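Local coordinates for protein TRAP-type transporter, periplasmic component (PDB 4P8B) that binds (S)-2-acetolactate as the periplasmic solute-binding component of a TRAP-type transporter, and probably delivers it to the membrane permease, at residues S160-G172 and K300-F312. Residues are numbered along the deposited sequence; the frame is centred on the assembly and turned at random. Where two conformers were deposited one is given.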
loop_
_atom_site.group_PDB
_atom_site.type_symbol
_atom_site.label_atom_id
_atom_site.label_comp_id
_atom_site.label_asym_id
_atom_site.label_seq_id
_atom_site.Cartn_x
_atom_site.Cartn_y
_atom_site.Cartn_z
ATOM N N SER A 160 7.577 -18.799 -7.173
ATOM C CA SER A 160 8.771 -19.509 -7.622
ATOM C C SER A 160 8.472 -20.733 -8.501
ATOM O O SER A 160 9.406 -21.346 -9.044
ATOM C CB SER A 160 9.573 -19.990 -6.427
ATOM O OG SER A 160 8.860 -21.014 -5.763
ATOM N N LYS A 161 7.195 -21.095 -8.633
ATOM C CA LYS A 161 6.833 -22.379 -9.237
ATOM C C LYS A 161 6.395 -22.339 -10.676
ATOM O O LYS A 161 6.849 -23.169 -11.463
ATOM C CB LYS A 161 5.735 -23.060 -8.421
ATOM C CG LYS A 161 6.238 -23.544 -7.062
ATOM C CD LYS A 161 5.248 -24.477 -6.400
ATOM C CE LYS A 161 5.852 -25.141 -5.168
ATOM N NZ LYS A 161 4.849 -25.993 -4.469
ATOM N N ARG A 162 5.470 -21.457 -11.020
ATOM C CA ARG A 162 4.871 -21.517 -12.353
ATOM C C ARG A 162 4.203 -20.223 -12.738
ATOM O O ARG A 162 3.864 -19.383 -11.911
ATOM C CB ARG A 162 3.837 -22.656 -12.424
ATOM C CG ARG A 162 2.692 -22.505 -11.428
ATOM C CD ARG A 162 1.694 -23.660 -11.553
ATOM N NE ARG A 162 0.653 -23.645 -10.526
ATOM C CZ ARG A 162 0.783 -24.126 -9.289
ATOM N NH1 ARG A 162 1.929 -24.666 -8.881
ATOM N NH2 ARG A 162 -0.240 -24.057 -8.445
ATOM N N GLU A 163 3.978 -20.079 -14.031
ATOM C CA GLU A 163 3.257 -18.936 -14.558
ATOM C C GLU A 163 1.797 -18.933 -14.110
ATOM O O GLU A 163 1.151 -19.981 -14.107
ATOM C CB GLU A 163 3.338 -18.984 -16.075
ATOM C CG GLU A 163 2.613 -17.855 -16.736
ATOM C CD GLU A 163 2.738 -17.869 -18.246
ATOM O OE1 GLU A 163 2.768 -18.970 -18.849
ATOM O OE2 GLU A 163 2.820 -16.780 -18.849
ATOM N N ILE A 164 1.294 -17.766 -13.726
ATOM C CA ILE A 164 -0.114 -17.593 -13.375
ATOM C C ILE A 164 -0.848 -16.844 -14.489
ATOM O O ILE A 164 -0.567 -15.672 -14.783
ATOM C CB ILE A 164 -0.264 -16.822 -12.053
ATOM C CG1 ILE A 164 0.390 -17.584 -10.909
ATOM C CG2 ILE A 164 -1.729 -16.529 -11.766
ATOM C CD1 ILE A 164 0.282 -16.864 -9.560
ATOM N N ARG A 165 -1.755 -17.542 -15.168
ATOM C CA ARG A 165 -2.583 -16.912 -16.189
ATOM C C ARG A 165 -4.070 -16.981 -15.866
ATOM O O ARG A 165 -4.860 -16.275 -16.480
ATOM C CB ARG A 165 -2.353 -17.583 -17.545
ATOM C CG ARG A 165 -0.926 -17.519 -18.097
ATOM C CD ARG A 165 -0.898 -17.778 -19.631
ATOM N NE ARG A 165 -1.463 -16.609 -20.306
ATOM C CZ ARG A 165 -0.749 -15.564 -20.731
ATOM N NH1 ARG A 165 0.579 -15.566 -20.646
ATOM N NH2 ARG A 165 -1.360 -14.512 -21.266
ATOM N N LYS A 166 -4.468 -17.855 -14.949
ATOM C CA LYS A 166 -5.887 -18.082 -14.678
ATOM C C LYS A 166 -6.026 -18.581 -13.249
ATOM O O LYS A 166 -5.050 -19.049 -12.649
ATOM C CB LYS A 166 -6.472 -19.108 -15.666
ATOM C CG LYS A 166 -5.787 -20.476 -15.619
ATOM C CD LYS A 166 -6.326 -21.406 -16.699
ATOM C CE LYS A 166 -5.654 -22.762 -16.670
ATOM N NZ LYS A 166 -4.215 -22.696 -16.998
ATOM N N PRO A 167 -7.235 -18.472 -12.676
ATOM C CA PRO A 167 -7.369 -18.790 -11.253
ATOM C C PRO A 167 -6.892 -20.190 -10.910
ATOM O O PRO A 167 -6.303 -20.417 -9.853
ATOM C CB PRO A 167 -8.868 -18.643 -11.014
ATOM C CG PRO A 167 -9.266 -17.572 -11.951
ATOM C CD PRO A 167 -8.445 -17.817 -13.201
ATOM N N GLU A 168 -7.105 -21.126 -11.813
ATOM C CA GLU A 168 -6.756 -22.502 -11.545
ATOM C C GLU A 168 -5.251 -22.666 -11.270
ATOM O O GLU A 168 -4.838 -23.547 -10.513
ATOM C CB GLU A 168 -7.196 -23.357 -12.735
ATOM C CG GLU A 168 -8.719 -23.556 -12.848
ATOM C CD GLU A 168 -9.516 -22.368 -13.427
ATOM O OE1 GLU A 168 -8.954 -21.428 -14.038
ATOM O OE2 GLU A 168 -10.760 -22.395 -13.279
ATOM N N ASP A 169 -4.434 -21.806 -11.864
ATOM C CA ASP A 169 -2.984 -21.898 -11.694
ATOM C C ASP A 169 -2.533 -21.626 -10.261
ATOM O O ASP A 169 -1.424 -22.000 -9.874
ATOM C CB ASP A 169 -2.280 -20.902 -12.617
ATOM C CG ASP A 169 -2.519 -21.182 -14.083
ATOM O OD1 ASP A 169 -2.903 -22.323 -14.445
ATOM O OD2 ASP A 169 -2.338 -20.251 -14.893
ATOM N N LEU A 170 -3.370 -20.952 -9.475
ATOM C CA LEU A 170 -3.030 -20.685 -8.087
ATOM C C LEU A 170 -3.379 -21.813 -7.125
ATOM O O LEU A 170 -3.101 -21.690 -5.926
ATOM C CB LEU A 170 -3.749 -19.429 -7.614
ATOM C CG LEU A 170 -3.261 -18.116 -8.194
ATOM C CD1 LEU A 170 -4.128 -17.654 -9.339
ATOM C CD2 LEU A 170 -3.243 -17.049 -7.086
ATOM N N LYS A 171 -3.961 -22.902 -7.615
ATOM C CA LYS A 171 -4.469 -23.917 -6.715
ATOM C C LYS A 171 -3.339 -24.464 -5.851
ATOM O O LYS A 171 -2.301 -24.887 -6.360
ATOM C CB LYS A 171 -5.158 -25.054 -7.468
ATOM C CG LYS A 171 -5.787 -26.064 -6.524
ATOM C CD LYS A 171 -6.852 -26.906 -7.191
ATOM C CE LYS A 171 -6.243 -27.955 -8.097
ATOM N NZ LYS A 171 -6.857 -29.300 -7.877
ATOM N N GLY A 172 -3.551 -24.427 -4.541
ATOM C CA GLY A 172 -2.592 -24.960 -3.589
ATOM C C GLY A 172 -1.365 -24.103 -3.334
ATOM O O GLY A 172 -0.537 -24.465 -2.512
ATOM N N LYS A 300 10.245 -14.144 -15.409
ATOM C CA LYS A 300 9.235 -14.315 -16.449
ATOM C C LYS A 300 8.001 -13.516 -16.059
ATOM O O LYS A 300 7.311 -13.867 -15.118
ATOM C CB LYS A 300 8.844 -15.772 -16.625
ATOM C CG LYS A 300 7.876 -15.976 -17.758
ATOM C CD LYS A 300 7.539 -17.438 -17.962
ATOM C CE LYS A 300 6.534 -17.597 -19.084
ATOM N NZ LYS A 300 7.239 -17.524 -20.383
ATOM N N VAL A 301 7.740 -12.442 -16.794
ATOM C CA VAL A 301 6.620 -11.544 -16.508
ATOM C C VAL A 301 5.514 -11.834 -17.503
ATOM O O VAL A 301 5.721 -11.813 -18.709
ATOM C CB VAL A 301 7.043 -10.065 -16.609
ATOM C CG1 VAL A 301 5.857 -9.132 -16.282
ATOM C CG2 VAL A 301 8.188 -9.776 -15.677
ATOM N N THR A 302 4.332 -12.103 -16.952
ATOM C CA THR A 302 3.147 -12.459 -17.715
ATOM C C THR A 302 2.137 -11.322 -17.666
ATOM O O THR A 302 1.824 -10.814 -16.595
ATOM C CB THR A 302 2.522 -13.716 -17.094
ATOM O OG1 THR A 302 3.430 -14.815 -17.262
ATOM C CG2 THR A 302 1.183 -14.042 -17.723
ATOM N N HIS A 303 1.653 -10.934 -18.833
ATOM C CA HIS A 303 0.584 -9.947 -18.975
ATOM C C HIS A 303 -0.666 -10.673 -19.456
ATOM O O HIS A 303 -0.640 -11.387 -20.455
ATOM C CB HIS A 303 1.034 -8.859 -19.960
ATOM C CG HIS A 303 2.333 -8.211 -19.569
ATOM N ND1 HIS A 303 2.405 -7.187 -18.653
ATOM C CD2 HIS A 303 3.611 -8.467 -19.948
ATOM C CE1 HIS A 303 3.667 -6.834 -18.483
ATOM N NE2 HIS A 303 4.417 -7.585 -19.271
ATOM N N LEU A 304 -1.762 -10.513 -18.717
ATOM C CA LEU A 304 -3.018 -11.201 -19.020
ATOM C C LEU A 304 -3.752 -10.607 -20.221
ATOM O O LEU A 304 -3.710 -9.396 -20.455
ATOM C CB LEU A 304 -3.981 -11.115 -17.815
ATOM C CG LEU A 304 -3.429 -11.670 -16.499
ATOM C CD1 LEU A 304 -4.477 -11.560 -15.415
ATOM C CD2 LEU A 304 -3.021 -13.106 -16.686
ATOM N N THR A 305 -4.435 -11.462 -20.964
ATOM C CA THR A 305 -5.381 -10.966 -21.949
ATOM C C THR A 305 -6.570 -10.325 -21.237
ATOM O O THR A 305 -6.827 -10.602 -20.066
ATOM C CB THR A 305 -5.889 -12.092 -22.830
ATOM O OG1 THR A 305 -6.624 -13.037 -22.044
ATOM C CG2 THR A 305 -4.735 -12.820 -23.529
ATOM N N PRO A 306 -7.322 -9.481 -21.951
ATOM C CA PRO A 306 -8.540 -8.969 -21.321
ATOM C C PRO A 306 -9.466 -10.096 -20.851
ATOM O O PRO A 306 -10.049 -9.986 -19.788
ATOM C CB PRO A 306 -9.176 -8.118 -22.428
ATOM C CG PRO A 306 -8.015 -7.666 -23.241
ATOM C CD PRO A 306 -7.046 -8.826 -23.242
ATOM N N ALA A 307 -9.575 -11.184 -21.590
ATOM C CA ALA A 307 -10.417 -12.297 -21.145
ATOM C C ALA A 307 -9.889 -12.956 -19.859
ATOM O O ALA A 307 -10.658 -13.274 -18.952
ATOM C CB ALA A 307 -10.577 -13.315 -22.253
ATOM N N GLU A 308 -8.580 -13.175 -19.786
ATOM C CA GLU A 308 -7.978 -13.748 -18.582
ATOM C C GLU A 308 -8.220 -12.834 -17.372
ATOM O O GLU A 308 -8.517 -13.306 -16.268
ATOM C CB GLU A 308 -6.480 -14.011 -18.794
ATOM C CG GLU A 308 -6.210 -15.230 -19.643
ATOM C CD GLU A 308 -4.768 -15.332 -20.096
ATOM O OE1 GLU A 308 -4.084 -14.291 -20.161
ATOM O OE2 GLU A 308 -4.360 -16.451 -20.435
ATOM N N HIS A 309 -8.114 -11.534 -17.589
ATOM C CA HIS A 309 -8.379 -10.560 -16.542
ATOM C C HIS A 309 -9.834 -10.675 -16.064
ATOM O O HIS A 309 -10.108 -10.702 -14.861
ATOM C CB HIS A 309 -8.086 -9.160 -17.075
ATOM C CG HIS A 309 -8.065 -8.102 -16.022
ATOM N ND1 HIS A 309 -9.201 -7.433 -15.628
ATOM C CD2 HIS A 309 -7.049 -7.589 -15.286
ATOM C CE1 HIS A 309 -8.888 -6.555 -14.695
ATOM N NE2 HIS A 309 -7.589 -6.628 -14.469
ATOM N N ASP A 310 -10.767 -10.775 -16.996
ATOM C CA ASP A 310 -12.164 -10.857 -16.599
ATOM C C ASP A 310 -12.472 -12.140 -15.827
ATOM O O ASP A 310 -13.352 -12.148 -14.966
ATOM C CB ASP A 310 -13.088 -10.729 -17.803
ATOM C CG ASP A 310 -14.508 -10.433 -17.396
ATOM O OD1 ASP A 310 -14.762 -9.296 -16.948
ATOM O OD2 ASP A 310 -15.357 -11.340 -17.504
ATOM N N ALA A 311 -11.763 -13.225 -16.125
ATOM C CA ALA A 311 -11.955 -14.453 -15.371
ATOM C C ALA A 311 -11.514 -14.276 -13.899
ATOM O O ALA A 311 -12.147 -14.805 -12.981
ATOM C CB ALA A 311 -11.205 -15.587 -16.019
ATOM N N PHE A 312 -10.419 -13.552 -13.654
ATOM C CA PHE A 312 -10.015 -13.279 -12.276
ATOM C C PHE A 312 -11.026 -12.407 -11.551
ATOM O O PHE A 312 -11.311 -12.636 -10.377
ATOM C CB PHE A 312 -8.628 -12.628 -12.221
ATOM C CG PHE A 312 -7.491 -13.606 -12.309
ATOM C CD1 PHE A 312 -7.146 -14.383 -11.226
ATOM C CD2 PHE A 312 -6.749 -13.709 -13.461
ATOM C CE1 PHE A 312 -6.093 -15.270 -11.293
ATOM C CE2 PHE A 312 -5.693 -14.592 -13.547
ATOM C CZ PHE A 312 -5.352 -15.381 -12.462
HETATM O O HOH W 1 -7.616 -15.876 -16.272
#
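Arg165 grips Glu308 side-on in a two-nitrogen salt bridge. Arg165 NE reaches Glu308 OE2 at 2.9 Å, nearly straight at 170° and in the guanidinium plane. NH2 takes the syn lone pair of OE1 less straight. The two planes are turned 40° apart. The chain bends at chi3 (72°), and Thr302 CG2 lies over one face of the guanidinium. NH1 also donates to Glu163 OE2, which it meets from above the carboxylate plane. Glu163 OE2 also accepts from Thr302 OG1 at 2.6 Å, on its anti side. Glu163 stays extended, CG anti to the backbone N, which carries its carboxylate to Thr302.

Glu308 also belongs to a capping box at the helix start. Its OE1 accepts from Thr305 N, and its own N donates to Thr305 OG1. The arginine is thus tied to a carboxylate that the helix N-terminus already holds. A water bridges Arg165 O and Glu308 O.

The apolar part centres on Phe312. Pro167 CD sits over one ring face in a CH-pi contact, 4.0 Å from the centroid of the Phe312 ring. Leu170 CD1 meets the ring edge, 3.7 Å from Phe312 CE1. Ile164 CG2 touches Phe312 CZ. Leu170 lies about 12 Å, side chain to side chain, from the acetolactate-binding Arg176.

The loop 160-172 links strands 156-159 and 174-177 and here packs on strand 300-302 and helix 306-315. Strand 300-302 is an edge strand of its four-stranded sheet, next to and parallel with 233-235, whose Thr235 hydrogen-bonds Ile164 O. Trp237 meets the Phe312 ring edge-to-face.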